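Local structure of putative metal-dependent phosphoesterase (Bifidobacterium adolescentis, 3O0F) at residues 109-114 against 142-147. The protein is a metal-dependent phosphoesterase of the PHP family, binding iron and zinc ions and AMP, and may act as a 5'-3' exonuclease on RNA and DNA. Residues are numbered along the deposited sequence; the frame is centred on the assembly and turned at random.
Sequences ARLRRT and TTIGRP. With AMP (adenosine monophosphate), chain B; EDO (1,2-ethanediol), chain H.
Helix 97-124 passes over the loop that leads into helix 146-155, the backbones closest where the CA atoms of Thr114 and Gly145 stand 5.9 Å apart. Arg110 reaches across this loop, extended from CG to NE, its CD against Thr143 CG2, and NH1 gives a bent hydrogen bond (143°) to Ile144 O at 3.2 Å. NH1 also reaches AMP O2P, while NH2 binds O1P at 2.9 Å; Asp51 holds NE in a salt bridge and Thr77 takes a bond from NH2, fixing the guanidinium's rotation. In this PHP domain the two segments line the phosphate end of the AMP pocket, with the zinc ion about 7 Å from the Arg110 side chain. Further donors close on the phosphate: Arg113 NH2 to O2P at 2.6 Å, Arg146 N to O2P, and Arg146 NH1 almost straight (173°) to O3P. Gly145 CA lies 3.3 Å from AMP O2P, where a CB would clash with both the phosphate and Arg110. Replacing Arg110 by a methionine would probably leave Asp51 without its cationic mate and the phosphate more loosely held. Ile144 CG2 packs on Leu111 CA, and Thr114 OG1, beside the backbone N (chi1 -62°), bonds back to Arg110 O.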
loop_
_atom_site.group_PDB
_atom_site.type_symbol
_atom_site.label_atom_id
_atom_site.label_comp_id
_atom_site.label_asym_id
_atom_site.label_seq_id
_atom_site.Cartn_x
_atom_site.Cartn_y
_atom_site.Cartn_z
ATOM N N ALA A 109 7.651 -14.039 5.812
ATOM C CA ALA A 109 8.942 -13.604 5.262
ATOM C C ALA A 109 9.349 -12.200 5.806
ATOM O O ALA A 109 10.497 -11.985 6.240
ATOM C CB ALA A 109 8.892 -13.614 3.690
ATOM N N ARG A 110 8.406 -11.255 5.793
ATOM C CA ARG A 110 8.549 -9.932 6.470
ATOM C C ARG A 110 8.955 -10.001 7.967
ATOM O O ARG A 110 9.864 -9.306 8.411
ATOM C CB ARG A 110 7.252 -9.134 6.381
ATOM C CG ARG A 110 7.007 -8.471 5.038
ATOM C CD ARG A 110 5.661 -7.701 5.060
ATOM N NE ARG A 110 5.623 -6.725 3.966
ATOM C CZ ARG A 110 6.340 -5.598 3.926
ATOM N NH1 ARG A 110 7.131 -5.251 4.931
ATOM N NH2 ARG A 110 6.255 -4.795 2.873
ATOM N N LEU A 111 8.280 -10.841 8.724
ATOM C CA LEU A 111 8.602 -11.019 10.125
ATOM C C LEU A 111 10.048 -11.502 10.310
ATOM O O LEU A 111 10.793 -10.956 11.133
ATOM C CB LEU A 111 7.670 -12.045 10.752
ATOM C CG LEU A 111 7.774 -12.196 12.268
ATOM C CD1 LEU A 111 7.505 -10.833 12.874
ATOM C CD2 LEU A 111 6.800 -13.255 12.828
ATOM N N ARG A 112 10.414 -12.518 9.539
ATOM C CA ARG A 112 11.723 -13.131 9.613
ATOM C C ARG A 112 12.820 -12.136 9.271
ATOM O O ARG A 112 13.821 -12.034 9.972
ATOM C CB ARG A 112 11.775 -14.291 8.627
ATOM C CG ARG A 112 12.891 -15.255 8.892
ATOM C CD ARG A 112 12.790 -16.467 7.991
ATOM N NE ARG A 112 13.749 -16.392 6.904
ATOM C CZ ARG A 112 15.054 -16.566 7.071
ATOM N NH1 ARG A 112 15.533 -16.813 8.280
ATOM N NH2 ARG A 112 15.874 -16.492 6.037
ATOM N N ARG A 113 12.600 -11.411 8.178
ATOM C CA ARG A 113 13.511 -10.404 7.677
ATOM C C ARG A 113 13.697 -9.243 8.663
ATOM O O ARG A 113 14.807 -8.697 8.830
ATOM C CB ARG A 113 12.888 -9.842 6.396
ATOM C CG ARG A 113 13.776 -9.162 5.412
ATOM C CD ARG A 113 13.899 -7.642 5.562
ATOM N NE ARG A 113 12.686 -6.916 5.862
ATOM C CZ ARG A 113 12.313 -5.759 5.300
ATOM N NH1 ARG A 113 13.017 -5.145 4.352
ATOM N NH2 ARG A 113 11.181 -5.217 5.693
ATOM N N THR A 114 12.583 -8.819 9.252
ATOM C CA THR A 114 12.561 -7.605 10.049
ATOM C C THR A 114 13.249 -7.910 11.384
ATOM O O THR A 114 13.994 -7.086 11.894
ATOM C CB THR A 114 11.113 -7.046 10.162
ATOM O OG1 THR A 114 10.637 -6.700 8.843
ATOM C CG2 THR A 114 11.057 -5.780 11.027
ATOM N N THR A 142 -0.972 -7.110 12.646
ATOM C CA THR A 142 -0.242 -6.069 11.967
ATOM C C THR A 142 0.824 -6.691 11.059
ATOM O O THR A 142 1.603 -7.516 11.491
ATOM C CB THR A 142 0.451 -5.103 12.960
ATOM O OG1 THR A 142 -0.539 -4.329 13.677
ATOM C CG2 THR A 142 1.411 -4.154 12.236
ATOM N N THR A 143 0.841 -6.274 9.801
ATOM C CA THR A 143 1.917 -6.594 8.850
ATOM C C THR A 143 3.147 -5.743 9.137
ATOM O O THR A 143 3.130 -4.525 8.939
ATOM C CB THR A 143 1.490 -6.284 7.417
ATOM O OG1 THR A 143 0.316 -7.031 7.080
ATOM C CG2 THR A 143 2.622 -6.605 6.422
ATOM N N ILE A 144 4.233 -6.396 9.561
ATOM C CA ILE A 144 5.415 -5.707 10.060
ATOM C C ILE A 144 6.394 -5.363 8.932
ATOM O O ILE A 144 6.479 -6.053 7.921
ATOM C CB ILE A 144 6.151 -6.608 11.042
ATOM C CG1 ILE A 144 7.036 -5.790 12.000
ATOM C CG2 ILE A 144 6.991 -7.637 10.259
ATOM C CD1 ILE A 144 7.568 -6.599 13.213
ATOM N N GLY A 145 7.182 -4.319 9.126
ATOM C CA GLY A 145 8.244 -4.021 8.188
ATOM C C GLY A 145 9.162 -2.961 8.745
ATOM O O GLY A 145 9.193 -2.725 9.952
ATOM N N ARG A 146 9.912 -2.313 7.855
ATOM C CA ARG A 146 10.846 -1.248 8.280
ATOM C C ARG A 146 10.217 -0.069 9.020
ATOM O O ARG A 146 10.862 0.486 9.915
ATOM C CB ARG A 146 11.717 -0.785 7.106
ATOM C CG ARG A 146 12.803 -1.812 6.740
ATOM C CD ARG A 146 13.079 -1.799 5.267
ATOM N NE ARG A 146 13.648 -0.556 4.816
ATOM C CZ ARG A 146 13.391 0.055 3.662
ATOM N NH1 ARG A 146 12.509 -0.408 2.798
ATOM N NH2 ARG A 146 14.011 1.193 3.394
ATOM N N PRO A 147 8.983 0.346 8.673
ATOM C CA PRO A 147 8.425 1.458 9.447
ATOM C C PRO A 147 8.350 1.256 10.954
ATOM O O PRO A 147 8.508 2.218 11.684
ATOM C CB PRO A 147 7.014 1.606 8.875
ATOM C CG PRO A 147 7.162 1.214 7.480
ATOM C CD PRO A 147 8.107 0.024 7.524
HETATM P P AMP B . 9.566 -2.557 3.880
HETATM O O1P AMP B . 8.500 -3.006 2.948
HETATM O O2P AMP B . 9.447 -3.307 5.181
HETATM O O3P AMP B . 10.977 -2.552 3.288
HETATM O "O5'" AMP B . 9.235 -1.028 4.240
HETATM C "C5'" AMP B . 9.336 -0.034 3.250
HETATM C "C4'" AMP B . 8.067 0.760 3.304
HETATM O "O4'" AMP B . 8.045 1.703 4.410
HETATM C "C3'" AMP B . 7.875 1.556 2.017
HETATM O "O3'" AMP B . 6.839 0.949 1.257
HETATM C "C2'" AMP B . 7.391 2.865 2.619
HETATM O "O2'" AMP B . 6.985 4.002 1.856
HETATM C "C1'" AMP B . 7.022 2.639 4.078
HETATM N N9 AMP B . 7.053 3.874 4.883
HETATM C C8 AMP B . 6.164 4.182 5.830
HETATM N N7 AMP B . 6.471 5.371 6.390
HETATM C C5 AMP B . 7.580 5.838 5.794
HETATM C C6 AMP B . 8.427 7.037 5.907
HETATM N N6 AMP B . 8.145 8.034 6.807
HETATM N N1 AMP B . 9.504 7.100 5.097
HETATM C C2 AMP B . 9.824 6.147 4.204
HETATM N N3 AMP B . 9.091 5.036 4.045
HETATM C C4 AMP B . 7.972 4.838 4.793
HETATM C C1 EDO H . 5.384 -1.639 5.721
HETATM O O1 EDO H . 6.193 -2.416 4.836
HETATM C C2 EDO H . 5.063 -2.433 6.981
HETATM O O2 EDO H . 3.914 -3.247 6.696
#